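Local structure of 16S rRNA (adenine(1408)-N(1))-methyltransferase (Catenulispora acidiphila, 4X1O) at residues His118-Val124 against Leu148-Ala152; Ala152-Leu158 against Leu235-Ala239; Asp58-Arg64 against Ser218-Leu224; Ala47-Asp53 against Glu71-Val77; Met125-Pro129 against Ile160-Thr164. The protein probably transfers a methyl group from S-adenosyl-L-methionine to N1 of adenine 1408 in 16S ribosomal RNA, a modification linked to aminoglycoside resistance. One frame throughout, in Å; residues are numbered along the deposited sequence.

Interaction 1: His118-Val124 against Leu148-Ala152; sequences HGVADEV and LRAVA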
# COMPACT_ATOMS: atom_id res chain seq x y z
N HIS A 118 -10.01 -8.89 -6.32
CA HIS A 118 -9.22 -10.12 -6.38
C HIS A 118 -8.48 -10.24 -7.70
O HIS A 118 -9.07 -10.12 -8.78
CB HIS A 118 -10.13 -11.34 -6.17
CG HIS A 118 -10.44 -11.62 -4.73
ND1 HIS A 118 -9.89 -12.69 -4.05
CD2 HIS A 118 -11.22 -10.97 -3.84
CE1 HIS A 118 -10.33 -12.69 -2.81
NE2 HIS A 118 -11.14 -11.66 -2.65
N GLY A 119 -7.17 -10.46 -7.61
CA GLY A 119 -6.35 -10.80 -8.76
C GLY A 119 -6.19 -9.67 -9.74
O GLY A 119 -6.00 -9.91 -10.93
N VAL A 120 -6.26 -8.44 -9.26
CA VAL A 120 -6.20 -7.32 -10.20
C VAL A 120 -4.81 -6.68 -10.30
O VAL A 120 -4.49 -6.05 -11.31
CB VAL A 120 -7.21 -6.21 -9.83
CG1 VAL A 120 -8.66 -6.75 -9.83
CG2 VAL A 120 -6.86 -5.55 -8.50
N ALA A 121 -3.98 -6.85 -9.28
CA ALA A 121 -2.79 -6.01 -9.18
C ALA A 121 -1.56 -6.60 -9.88
O ALA A 121 -1.23 -7.77 -9.69
CB ALA A 121 -2.47 -5.74 -7.72
N ASP A 122 -0.89 -5.78 -10.70
CA ASP A 122 0.43 -6.13 -11.22
C ASP A 122 1.52 -5.89 -10.20
O ASP A 122 2.64 -6.39 -10.36
CB ASP A 122 0.74 -5.31 -12.48
CG ASP A 122 -0.19 -5.63 -13.63
OD1 ASP A 122 -0.26 -6.81 -14.02
OD2 ASP A 122 -0.82 -4.70 -14.14
N GLU A 123 1.23 -5.10 -9.19
CA GLU A 123 2.19 -4.76 -8.15
C GLU A 123 1.44 -4.32 -6.93
O GLU A 123 0.44 -3.60 -7.05
CB GLU A 123 3.13 -3.65 -8.63
CG GLU A 123 4.18 -3.24 -7.64
CD GLU A 123 5.17 -2.26 -8.27
OE1 GLU A 123 4.89 -1.75 -9.38
OE2 GLU A 123 6.24 -2.02 -7.68
N VAL A 124 1.89 -4.74 -5.75
CA VAL A 124 1.23 -4.35 -4.51
C VAL A 124 2.23 -3.62 -3.66
O VAL A 124 3.35 -4.09 -3.47
CB VAL A 124 0.68 -5.57 -3.76
CG1 VAL A 124 0.06 -5.15 -2.42
CG2 VAL A 124 -0.32 -6.33 -4.66
N LEU A 148 -3.49 -9.36 1.16
CA LEU A 148 -2.51 -8.81 0.23
C LEU A 148 -2.35 -9.73 -0.98
O LEU A 148 -2.34 -9.27 -2.13
CB LEU A 148 -1.18 -8.60 0.92
CG LEU A 148 -1.15 -7.51 1.99
CD1 LEU A 148 0.17 -7.56 2.73
CD2 LEU A 148 -1.36 -6.15 1.33
N ARG A 149 -2.21 -11.03 -0.74
CA ARG A 149 -2.02 -11.96 -1.85
C ARG A 149 -3.25 -12.04 -2.73
O ARG A 149 -3.14 -12.18 -3.95
CB ARG A 149 -1.67 -13.37 -1.33
CG ARG A 149 -1.48 -14.42 -2.44
CD ARG A 149 -0.33 -14.06 -3.40
NE ARG A 149 -0.22 -15.04 -4.48
CZ ARG A 149 -0.95 -15.01 -5.59
NH1 ARG A 149 -1.87 -14.05 -5.75
NH2 ARG A 149 -0.79 -15.94 -6.53
N ALA A 150 -4.43 -11.93 -2.11
CA ALA A 150 -5.70 -12.00 -2.85
C ALA A 150 -5.81 -10.95 -3.95
O ALA A 150 -6.39 -11.23 -5.00
CB ALA A 150 -6.87 -11.86 -1.89
N VAL A 151 -5.27 -9.75 -3.72
CA VAL A 151 -5.45 -8.69 -4.74
C VAL A 151 -4.43 -8.81 -5.86
O VAL A 151 -4.52 -8.15 -6.88
CB VAL A 151 -5.38 -7.27 -4.12
CG1 VAL A 151 -6.40 -7.12 -3.01
CG2 VAL A 151 -3.97 -6.92 -3.63
N ALA A 152 -3.44 -9.68 -5.68
CA ALA A 152 -2.33 -9.77 -6.64
C ALA A 152 -2.53 -10.77 -7.77
O ALA A 152 -3.09 -11.85 -7.55
CB ALA A 152 -1.03 -10.11 -5.88
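Three backbone N-H groups of the loop Gly-119 to Ala-121 close over the last carbonyls of a helix. Gly-119 N bonds to Ala-150 O at 2.8 Å, lying in the carbonyl plane, while Ala-121 N meets Val-151 O at 2.8 Å, nearly along the C=O axis. Val-120 N adds a weak, bent bond to that same Val-151 oxygen. His-118 CA also approaches Ala-150 O, at 3.3 Å, and the imidazole leans obliquely over the methyl of Ala-150, with His-118 CE1 3.7 Å from Ala-150 CB. The carbonyls of Ala-150 and Val-151, near the C-terminal end of helix 142-151, are thus taken up by the loop that leads into strand 123-127 of the Rossmann-like methyltransferase sheet. Beyond the polar seam the contact becomes apolar. Val-124 has CG1 anti to the backbone N (chi1 177°), which sends its two methyls to different partners: CG1 to Leu-148 CD2 at 4.1 Å, CG2 to Val-151 CG2 at 3.8 Å and to Ala-152 CB at 4.0 Å. The Val-124 and Val-151 side chains cross at about a right angle. Farther out, Leu-148 rests on Ile-110, a residue of the S-adenosyl-L-methionine site, and Val-151 on Val-113 and Leu-117. Asp-122 turns away from the helix to form a salt bridge with Lys-153 and to accept a hydrogen bond from Ile-50 N.

Interaction 2: Ala152-Leu158 against Leu235-Ala239; sequences AKPGAPL and LRAVA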
# COMPACT_ATOMS: atom_id res chain seq x y z
N ALA A 152 -3.44 -9.68 -5.68
CA ALA A 152 -2.33 -9.77 -6.64
C ALA A 152 -2.53 -10.77 -7.77
O ALA A 152 -3.09 -11.85 -7.55
CB ALA A 152 -1.03 -10.11 -5.88
N LYS A 153 -2.03 -10.43 -8.96
CA LYS A 153 -1.86 -11.38 -10.05
C LYS A 153 -0.65 -12.25 -9.75
O LYS A 153 0.28 -11.80 -9.09
CB LYS A 153 -1.64 -10.69 -11.39
CG LYS A 153 -2.79 -9.87 -11.91
CD LYS A 153 -2.35 -9.19 -13.18
CE LYS A 153 -3.45 -8.37 -13.81
NZ LYS A 153 -2.99 -7.91 -15.14
N PRO A 154 -0.65 -13.49 -10.25
CA PRO A 154 0.59 -14.28 -10.09
C PRO A 154 1.79 -13.55 -10.68
O PRO A 154 1.68 -12.97 -11.77
CB PRO A 154 0.29 -15.58 -10.86
CG PRO A 154 -1.20 -15.67 -10.88
CD PRO A 154 -1.71 -14.24 -10.95
N GLY A 155 2.91 -13.56 -9.96
CA GLY A 155 4.12 -12.91 -10.43
C GLY A 155 4.23 -11.45 -10.01
O GLY A 155 5.28 -10.83 -10.17
N ALA A 156 3.16 -10.87 -9.48
CA ALA A 156 3.21 -9.49 -9.01
C ALA A 156 4.17 -9.32 -7.85
O ALA A 156 4.15 -10.12 -6.91
CB ALA A 156 1.80 -9.01 -8.58
N PRO A 157 5.01 -8.27 -7.89
CA PRO A 157 5.85 -7.98 -6.73
C PRO A 157 5.06 -7.35 -5.60
O PRO A 157 4.07 -6.62 -5.83
CB PRO A 157 6.89 -6.98 -7.26
CG PRO A 157 6.60 -6.80 -8.71
CD PRO A 157 5.23 -7.33 -8.99
N LEU A 158 5.47 -7.66 -4.38
CA LEU A 158 4.98 -6.98 -3.21
C LEU A 158 6.14 -6.20 -2.63
O LEU A 158 7.22 -6.74 -2.47
CB LEU A 158 4.42 -7.95 -2.19
CG LEU A 158 4.23 -7.42 -0.77
CD1 LEU A 158 3.02 -6.49 -0.65
CD2 LEU A 158 4.10 -8.59 0.18
N LEU A 235 11.02 -4.86 2.29
CA LEU A 235 10.86 -6.26 1.94
C LEU A 235 10.26 -6.35 0.56
O LEU A 235 9.30 -5.65 0.27
CB LEU A 235 9.95 -6.97 2.95
CG LEU A 235 9.74 -8.48 2.78
CD1 LEU A 235 9.54 -9.11 4.15
CD2 LEU A 235 8.56 -8.81 1.87
N ARG A 236 10.83 -7.20 -0.27
CA ARG A 236 10.24 -7.47 -1.58
C ARG A 236 9.92 -8.95 -1.69
O ARG A 236 10.72 -9.80 -1.27
CB ARG A 236 11.19 -7.04 -2.70
CG ARG A 236 10.57 -7.19 -4.10
CD ARG A 236 11.50 -6.67 -5.21
NE ARG A 236 12.60 -7.58 -5.49
CZ ARG A 236 13.87 -7.34 -5.18
NH1 ARG A 236 14.20 -6.21 -4.56
NH2 ARG A 236 14.81 -8.22 -5.47
N ALA A 237 8.76 -9.25 -2.24
CA ALA A 237 8.32 -10.62 -2.46
C ALA A 237 7.63 -10.72 -3.81
O ALA A 237 7.34 -9.70 -4.45
CB ALA A 237 7.38 -11.08 -1.35
N VAL A 238 7.39 -11.94 -4.25
CA VAL A 238 6.72 -12.18 -5.52
C VAL A 238 5.52 -13.09 -5.28
O VAL A 238 5.61 -14.08 -4.55
CB VAL A 238 7.68 -12.80 -6.54
CG1 VAL A 238 6.91 -13.28 -7.77
CG2 VAL A 238 8.76 -11.79 -6.91
N ALA A 239 4.39 -12.76 -5.89
CA ALA A 239 3.18 -13.57 -5.76
C ALA A 239 3.33 -14.94 -6.42
O ALA A 239 3.61 -15.04 -7.62
CB ALA A 239 1.97 -12.82 -6.38
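The methyl of Ala-239 points at the turn Lys-153 to Ala-156, its CB lying 3.4 Å from Lys-153 O and 4.1 Å from Ala-152 CB. That turn is of type II, with Gly-155 at its third position, and it carries the chain into an antiparallel pairing. Gly-155 N bonds to Ala-239 O, and Ala-239 N returns a bond of 2.8 Å to Ala-156 O. Leu-158 and Ala-237 form a hydrogen-bonded pair, and Pro-157 faces Val-238 in a non-hydrogen-bonded one.

The stem of Arg-236 passes the carbonyl of Leu-158. Its CB is 4.0 Å and its CG 3.8 Å from Leu-158 O, CG being set anti to the backbone N (chi1 -175°); the chain then bends about the CG-CD bond (chi3 75°), and outside this contact the side chain touches Asp-204 of strand 200-212. Val-238 CG1 meets Gly-155 O at 3.8 Å.

Strand 157-163 lies here between strands 123-127 and 229-239, with Leu-158 packing on Val-124 and Val-126, while Trp-200 of strand 200-212 touches Ala-152, Leu-158 and Ala-239.

Interaction 3: Asp58-Arg64 against Ser218-Leu224; sequences DARTAYR and SSWARRL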
# COMPACT_ATOMS: atom_id res chain seq x y z
N ASP A 58 -2.98 9.83 3.76
CA ASP A 58 -3.91 10.76 3.13
C ASP A 58 -3.94 10.56 1.62
O ASP A 58 -4.60 11.30 0.89
CB ASP A 58 -3.59 12.23 3.49
CG ASP A 58 -2.22 12.69 3.01
OD1 ASP A 58 -1.57 12.01 2.19
OD2 ASP A 58 -1.81 13.79 3.45
N ALA A 59 -3.21 9.53 1.18
CA ALA A 59 -3.16 9.08 -0.21
C ALA A 59 -2.50 10.07 -1.17
O ALA A 59 -2.63 9.93 -2.37
CB ALA A 59 -4.55 8.72 -0.71
N ARG A 60 -1.75 11.04 -0.64
CA ARG A 60 -0.96 11.90 -1.51
C ARG A 60 0.10 11.08 -2.25
O ARG A 60 0.46 11.40 -3.37
CB ARG A 60 -0.29 13.04 -0.72
CG ARG A 60 0.40 14.05 -1.63
CD ARG A 60 1.06 15.21 -0.89
NE ARG A 60 1.58 16.20 -1.84
CZ ARG A 60 2.19 17.33 -1.50
NH1 ARG A 60 2.40 17.65 -0.23
NH2 ARG A 60 2.60 18.16 -2.46
N THR A 61 0.61 10.02 -1.62
CA THR A 61 1.64 9.23 -2.29
C THR A 61 1.06 8.52 -3.53
O THR A 61 1.69 8.51 -4.59
CB THR A 61 2.26 8.21 -1.32
OG1 THR A 61 2.77 8.91 -0.19
CG2 THR A 61 3.39 7.44 -1.98
N ALA A 62 -0.14 7.97 -3.38
CA ALA A 62 -0.85 7.34 -4.49
C ALA A 62 -1.15 8.35 -5.58
O ALA A 62 -1.00 8.07 -6.77
CB ALA A 62 -2.14 6.70 -4.00
N TYR A 63 -1.57 9.54 -5.17
CA TYR A 63 -1.85 10.61 -6.12
C TYR A 63 -0.62 10.96 -6.95
O TYR A 63 -0.71 11.09 -8.16
CB TYR A 63 -2.35 11.84 -5.36
CG TYR A 63 -2.49 13.09 -6.20
CD1 TYR A 63 -3.59 13.26 -7.05
CD2 TYR A 63 -1.55 14.10 -6.14
CE1 TYR A 63 -3.73 14.42 -7.81
CE2 TYR A 63 -1.68 15.26 -6.90
CZ TYR A 63 -2.76 15.41 -7.73
OH TYR A 63 -2.88 16.57 -8.48
N ARG A 64 0.53 11.11 -6.29
CA ARG A 64 1.76 11.43 -6.99
C ARG A 64 2.18 10.31 -7.94
O ARG A 64 2.69 10.61 -9.02
CB ARG A 64 2.89 11.74 -5.99
CG ARG A 64 2.66 13.03 -5.20
CD ARG A 64 3.87 13.40 -4.34
NE ARG A 64 5.02 13.73 -5.17
CZ ARG A 64 6.24 13.24 -4.98
NH1 ARG A 64 6.47 12.40 -3.98
NH2 ARG A 64 7.24 13.59 -5.79
N SER A 218 4.27 10.69 1.45
CA SER A 218 3.90 12.08 1.15
C SER A 218 2.66 12.46 1.95
O SER A 218 1.81 11.62 2.25
CB SER A 218 3.63 12.27 -0.35
OG SER A 218 4.79 12.00 -1.12
N SER A 219 2.55 13.74 2.28
CA SER A 219 1.39 14.24 2.98
C SER A 219 1.08 15.66 2.54
O SER A 219 1.99 16.40 2.18
CB SER A 219 1.61 14.20 4.50
OG SER A 219 0.50 14.75 5.18
N TRP A 220 -0.19 16.02 2.56
CA TRP A 220 -0.62 17.37 2.23
C TRP A 220 -0.23 18.34 3.34
O TRP A 220 -0.22 19.55 3.14
CB TRP A 220 -2.14 17.42 1.98
CG TRP A 220 -2.58 16.62 0.79
CD1 TRP A 220 -3.41 15.53 0.79
CD2 TRP A 220 -2.21 16.84 -0.58
NE1 TRP A 220 -3.58 15.06 -0.50
CE2 TRP A 220 -2.85 15.84 -1.35
CE3 TRP A 220 -1.40 17.78 -1.22
CZ2 TRP A 220 -2.71 15.76 -2.74
CZ3 TRP A 220 -1.26 17.69 -2.60
CH2 TRP A 220 -1.91 16.69 -3.34
N ALA A 221 0.12 17.79 4.49
CA ALA A 221 0.55 18.60 5.63
C ALA A 221 2.01 19.01 5.49
O ALA A 221 2.44 20.03 6.03
CB ALA A 221 0.34 17.84 6.93
N ARG A 222 2.79 18.20 4.77
CA ARG A 222 4.21 18.47 4.62
C ARG A 222 4.57 18.85 3.19
O ARG A 222 4.27 18.14 2.23
CB ARG A 222 5.04 17.25 5.05
CG ARG A 222 6.54 17.50 5.02
CD ARG A 222 7.35 16.35 5.61
NE ARG A 222 7.45 15.22 4.69
CZ ARG A 222 6.72 14.11 4.78
NH1 ARG A 222 5.83 13.98 5.76
NH2 ARG A 222 6.88 13.13 3.90
N ARG A 223 5.22 20.00 3.06
CA ARG A 223 5.81 20.42 1.79
C ARG A 223 6.77 19.35 1.27
O ARG A 223 7.51 18.75 2.04
CB ARG A 223 6.56 21.74 1.98
CG ARG A 223 7.14 22.35 0.72
CD ARG A 223 6.40 23.63 0.36
NE ARG A 223 6.17 23.75 -1.07
CZ ARG A 223 5.24 24.53 -1.60
NH1 ARG A 223 4.46 25.27 -0.82
NH2 ARG A 223 5.09 24.59 -2.92
N LEU A 224 6.74 19.10 -0.04
CA LEU A 224 7.72 18.21 -0.67
C LEU A 224 9.10 18.87 -0.71
O LEU A 224 9.21 20.09 -0.81
CB LEU A 224 7.28 17.84 -2.08
CG LEU A 224 6.02 17.00 -2.25
CD1 LEU A 224 5.62 16.91 -3.72
CD2 LEU A 224 6.21 15.61 -1.67
O HOH W 1 4.54 20.53 -1.79
O HOH W 2 0.36 9.45 1.30
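Asp-58 OD2 is gripped by two donors from opposite faces of its carboxylate plane: Trp-220 N, on the syn side at 2.9 Å, and Ser-219 OG at 3.0 Å. OD1 meanwhile accepts from Arg-60 N in an Asx turn, and Ser-219 OG accepts from Ala-221 N in an ST turn. Arg-60 runs out fully extended, CG anti to the backbone N (chi1 -173°), and crosses obliquely over one face of the Trp-220 indole. Its CD sits 3.6 Å from the centroid of the six-membered ring in a CH-pi contact. Trp-220 lies over one face of the guanidinium, the planes 13° apart, and Leu-224 CG, toward the rim, over the other. Arg-60 NH1 donates in the guanidinium plane to Ser-219 O at 2.7 Å, and a water links NH2 to Leu-224 N. Tyr-63 CD2 meets the indole obliquely, 3.8 Å from Trp-220 CH2, and Trp-220 NE1 bonds to Thr-87. Ser-218 N donates to Thr-61 OG1 at 2.8 Å. These bonds join the start of helix 60-68 to the loop between the last two strands. Thr-61 belongs to the S-adenosyl-L-methionine site and Ser-218 to that for S-adenosyl-L-homocysteine; neither ligand is bound in this chain, but the contact lies at the cosubstrate pocket of a Rossmann-like methyltransferase.

Interaction 4: Ala47-Asp53 against Glu71-Val77; sequences AERILVD and EWLVVGV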
# COMPACT_ATOMS: atom_id res chain seq x y z
N ALA A 47 -5.16 -0.10 -18.81
CA ALA A 47 -3.95 0.24 -18.07
C ALA A 47 -2.74 -0.56 -18.51
O ALA A 47 -2.85 -1.74 -18.84
CB ALA A 47 -4.17 0.04 -16.58
N GLU A 48 -1.57 0.07 -18.48
CA GLU A 48 -0.31 -0.62 -18.74
C GLU A 48 0.09 -1.45 -17.53
O GLU A 48 0.70 -2.51 -17.64
CB GLU A 48 0.80 0.38 -19.06
CG GLU A 48 1.99 -0.21 -19.79
CD GLU A 48 3.14 -0.58 -18.87
OE1 GLU A 48 3.31 0.11 -17.84
OE2 GLU A 48 3.87 -1.54 -19.18
N ARG A 49 -0.27 -0.95 -16.36
CA ARG A 49 0.06 -1.60 -15.09
C ARG A 49 -1.01 -1.21 -14.10
O ARG A 49 -1.50 -0.08 -14.15
CB ARG A 49 1.43 -1.15 -14.60
CG ARG A 49 2.04 -2.01 -13.50
CD ARG A 49 3.50 -1.58 -13.25
NE ARG A 49 4.19 -2.42 -12.27
CZ ARG A 49 4.66 -3.63 -12.53
NH1 ARG A 49 4.49 -4.16 -13.74
NH2 ARG A 49 5.28 -4.34 -11.59
N ILE A 50 -1.39 -2.14 -13.23
CA ILE A 50 -2.31 -1.83 -12.15
C ILE A 50 -1.56 -1.93 -10.84
O ILE A 50 -1.02 -2.99 -10.50
CB ILE A 50 -3.50 -2.76 -12.13
CG1 ILE A 50 -4.28 -2.59 -13.45
CG2 ILE A 50 -4.40 -2.47 -10.91
CD1 ILE A 50 -5.16 -3.72 -13.79
N LEU A 51 -1.50 -0.82 -10.12
CA LEU A 51 -0.78 -0.75 -8.86
C LEU A 51 -1.77 -0.63 -7.73
O LEU A 51 -2.65 0.23 -7.77
CB LEU A 51 0.17 0.44 -8.86
CG LEU A 51 0.90 0.79 -7.56
CD1 LEU A 51 1.87 -0.31 -7.19
CD2 LEU A 51 1.62 2.12 -7.72
N VAL A 52 -1.65 -1.51 -6.75
CA VAL A 52 -2.52 -1.38 -5.59
C VAL A 52 -1.67 -0.97 -4.40
O VAL A 52 -0.74 -1.68 -4.02
CB VAL A 52 -3.30 -2.67 -5.31
CG1 VAL A 52 -4.08 -2.54 -3.98
CG2 VAL A 52 -4.28 -2.95 -6.45
N ASP A 53 -1.97 0.21 -3.86
CA ASP A 53 -1.37 0.72 -2.63
C ASP A 53 -2.27 0.38 -1.48
O ASP A 53 -3.36 0.92 -1.36
CB ASP A 53 -1.17 2.22 -2.67
CG ASP A 53 -0.19 2.66 -3.72
OD1 ASP A 53 0.82 1.96 -3.95
OD2 ASP A 53 -0.44 3.72 -4.31
N GLU A 71 -0.36 6.10 -17.37
CA GLU A 71 -0.70 4.81 -17.95
C GLU A 71 -0.94 3.73 -16.87
O GLU A 71 -1.40 2.63 -17.18
CB GLU A 71 0.41 4.37 -18.91
CG GLU A 71 1.68 3.90 -18.22
CD GLU A 71 2.64 5.01 -17.80
OE1 GLU A 71 2.25 6.18 -17.72
OE2 GLU A 71 3.83 4.69 -17.55
N TRP A 72 -0.60 4.04 -15.62
CA TRP A 72 -0.88 3.11 -14.51
C TRP A 72 -2.26 3.36 -13.93
O TRP A 72 -2.65 4.51 -13.75
CB TRP A 72 0.12 3.23 -13.36
CG TRP A 72 1.53 2.85 -13.67
CD1 TRP A 72 2.02 2.38 -14.85
CD2 TRP A 72 2.64 2.91 -12.77
NE1 TRP A 72 3.38 2.14 -14.74
CE2 TRP A 72 3.78 2.47 -13.47
CE3 TRP A 72 2.78 3.30 -11.43
CZ2 TRP A 72 5.04 2.40 -12.88
CZ3 TRP A 72 4.04 3.24 -10.84
CH2 TRP A 72 5.15 2.79 -11.57
N LEU A 73 -2.97 2.29 -13.61
CA LEU A 73 -4.17 2.43 -12.79
C LEU A 73 -3.71 2.28 -11.34
O LEU A 73 -3.19 1.24 -10.95
CB LEU A 73 -5.20 1.37 -13.16
CG LEU A 73 -6.56 1.49 -12.46
CD1 LEU A 73 -7.24 2.81 -12.83
CD2 LEU A 73 -7.44 0.31 -12.85
N VAL A 74 -3.84 3.35 -10.56
CA VAL A 74 -3.32 3.38 -9.20
C VAL A 74 -4.50 3.26 -8.26
O VAL A 74 -5.36 4.12 -8.23
CB VAL A 74 -2.53 4.67 -8.92
CG1 VAL A 74 -2.07 4.72 -7.46
CG2 VAL A 74 -1.35 4.79 -9.88
N VAL A 75 -4.54 2.17 -7.51
CA VAL A 75 -5.69 1.89 -6.66
C VAL A 75 -5.26 1.98 -5.21
O VAL A 75 -4.47 1.16 -4.77
CB VAL A 75 -6.26 0.48 -6.92
CG1 VAL A 75 -7.52 0.25 -6.12
CG2 VAL A 75 -6.51 0.32 -8.42
N GLY A 76 -5.78 2.96 -4.48
CA GLY A 76 -5.45 3.08 -3.08
C GLY A 76 -6.54 2.45 -2.24
O GLY A 76 -7.71 2.75 -2.42
N VAL A 77 -6.16 1.56 -1.33
CA VAL A 77 -7.13 0.83 -0.54
C VAL A 77 -6.90 1.10 0.93
O VAL A 77 -5.87 0.72 1.46
CB VAL A 77 -7.06 -0.70 -0.78
CG1 VAL A 77 -8.23 -1.39 -0.11
CG2 VAL A 77 -7.04 -1.01 -2.27
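Backbone hydrogen bonds form a regular ladder from Leu-73 N, which donates to Arg-49 O, to Val-77 N, which donates to Asp-53 O; its shortest rung, Val-75 N to Leu-51 O, measures 2.7 Å. Before it Glu-48 N takes Glu-71 O, and Arg-49 N is buried without a partner. CA-H...O contacts fill the spaces between rungs, as from Val-52 CA to Val-75 O at 3.3 Å. The strand segments run parallel, 16° apart, as the two strands of a beta-alpha-beta crossover through helix 60-68, the opening unit of the Rossmann-like methyltransferase sheet.

Contacts with the indole of Trp-72 form a second group. Arg-49 CB lies over one face, 4.0 Å from the centroid of the five-membered ring, and CD continues over that face because the chain is extended. Glu-48 OE1 stands at the ring edge, 3.7 Å from Trp-72 NE1. Leu-51 CD2 approaches the benzo part obliquely, 4.1 Å from Trp-72 CE3, and His-69 stacks on the indole. The guanidinium of Arg-49 forms a salt bridge with Glu-123 on the neighbouring strand.

Apolar pairs line the face that bears Ile-50, Val-52, Leu-73 and Val-75. Leu-73 CB touches Ala-47 CB at 3.8 Å and Ile-50 CG1 at 4.1 Å. Val-52 sends CG1, anti to its own N (chi1 173°), to Val-77 CG2 at 3.7 Å. Helix 37-46 covers this face through Trp-40 and Ala-43, which pack on Leu-73.

Interaction 5: Met125-Pro129 against Ile160-Thr164; sequences MVLMP and ISIGT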
# COMPACT_ATOMS: atom_id res chain seq x y z
N MET A 125 1.86 -2.45 -3.16
CA MET A 125 2.79 -1.69 -2.34
C MET A 125 2.19 -1.43 -0.98
O MET A 125 1.04 -0.97 -0.88
CB MET A 125 3.15 -0.35 -3.00
CG MET A 125 4.00 -0.49 -4.26
SD MET A 125 4.51 1.18 -4.79
CE MET A 125 6.22 1.18 -4.25
N VAL A 126 2.95 -1.73 0.07
CA VAL A 126 2.53 -1.41 1.43
C VAL A 126 3.51 -0.39 1.98
O VAL A 126 4.60 -0.75 2.42
CB VAL A 126 2.48 -2.67 2.31
CG1 VAL A 126 2.08 -2.33 3.75
CG2 VAL A 126 1.52 -3.70 1.71
N LEU A 127 3.16 0.88 1.93
CA LEU A 127 4.12 1.92 2.27
C LEU A 127 3.77 2.58 3.60
O LEU A 127 2.66 3.08 3.78
CB LEU A 127 4.19 2.96 1.14
CG LEU A 127 4.38 2.43 -0.28
CD1 LEU A 127 4.39 3.58 -1.29
CD2 LEU A 127 5.66 1.59 -0.41
N MET A 128 4.71 2.57 4.54
CA MET A 128 4.45 3.18 5.86
C MET A 128 3.12 2.74 6.49
O MET A 128 2.27 3.57 6.82
CB MET A 128 4.47 4.71 5.74
CG MET A 128 5.81 5.28 5.32
SD MET A 128 7.04 5.17 6.64
CE MET A 128 6.26 6.19 7.89
N PRO A 129 2.92 1.44 6.67
CA PRO A 129 1.67 0.93 7.24
C PRO A 129 1.51 1.27 8.72
O PRO A 129 2.52 1.45 9.42
CB PRO A 129 1.79 -0.59 7.05
CG PRO A 129 3.24 -0.83 7.10
CD PRO A 129 3.87 0.35 6.38
N ILE A 160 7.13 -3.86 0.64
CA ILE A 160 6.72 -3.35 1.94
C ILE A 160 7.80 -2.42 2.43
O ILE A 160 8.99 -2.76 2.36
CB ILE A 160 6.49 -4.48 2.96
CG1 ILE A 160 5.38 -5.42 2.49
CG2 ILE A 160 6.15 -3.91 4.33
CD1 ILE A 160 5.31 -6.69 3.34
N SER A 161 7.41 -1.25 2.92
CA SER A 161 8.38 -0.27 3.40
C SER A 161 7.94 0.19 4.76
O SER A 161 6.88 0.83 4.91
CB SER A 161 8.49 0.93 2.44
OG SER A 161 9.17 0.59 1.25
N ILE A 162 8.73 -0.14 5.77
CA ILE A 162 8.39 0.24 7.14
C ILE A 162 9.48 1.14 7.71
O ILE A 162 10.64 0.76 7.75
CB ILE A 162 8.21 -1.01 8.03
CG1 ILE A 162 7.07 -1.91 7.51
CG2 ILE A 162 7.94 -0.62 9.49
CD1 ILE A 162 7.07 -3.28 8.12
N GLY A 163 9.11 2.34 8.16
CA GLY A 163 10.09 3.19 8.81
C GLY A 163 10.45 2.64 10.18
O GLY A 163 9.58 2.29 10.96
N THR A 164 11.75 2.56 10.48
CA THR A 164 12.18 1.91 11.71
C THR A 164 12.07 2.80 12.93
O THR A 164 12.24 2.34 14.06
CB THR A 164 13.63 1.41 11.59
OG1 THR A 164 14.47 2.53 11.31
CG2 THR A 164 13.75 0.39 10.46
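Ser-161 O marks the tightly packed part of this parallel pairing: Met-128 N donates to it at 2.8 Å, with 145° at the hydrogen, and Pro-129 CD closes on the same oxygen at 3.4 Å. The preceding rung, Ser-161 N to Val-126 O at 2.9 Å, is straighter, and Ile-160 CA sends a CA-H...O contact to that Val-126 oxygen. Val-126 and Ile-160 are the buried pair beside it, with Ile-160 CG1 4.0 Å from Val-126 CB. The proline ring meets Ile-162 at about a right angle, Pro-129 CG lying 4.0 Å from Ile-162 CG1.

The looser side belongs to Leu-127 and Met-128, both partly exposed, which bring few atoms to the contact. Leu-127 offers CD2 to Ser-161. Met-128, with a left-handed backbone conformation (phi 49°), ends the strand pairing; its side chain bends at chi2 (-72°) and brings SD to 3.8 Å from Gly-163 N. It also packs on Ser-217, a residue of the S-adenosyl-L-homocysteine site.

Both strands lie in the interior of the sheet, flanked by strand 49-54 beside Met-125 and strand 229-239 beside Ile-160 and Ile-162. Helix 131-139 covers one face, where Leu-133 touches Val-126, Leu-134 touches Pro-129, and Val-137 packs on Ile-160 and Ile-162.

Overall arrangement
From the N terminus, interaction 4 closes first, pairing strands 49-54 and 72-78 around helix 60-68. Interaction 3 opens at Asp-58, just before that helix, crosses interaction 4 and closes only at the loop 218-224, so interactions 1 and 5 nest within its span. Both use strand 123-127 and cross each other: interaction 1 closes at the end of helix 142-151, interaction 5 on strand 157-163. Interaction 2 begins at Ala-152, where interaction 1 ends, and crosses interactions 3 and 5 before closing on strand 229-239. Interactions 2, 4 and 5 pair neighbouring strands of one sheet, and interaction 1 ties helix 142-151 to it, while interaction 3 lies on the opposite side of the chain's centre from interactions 1 and 2.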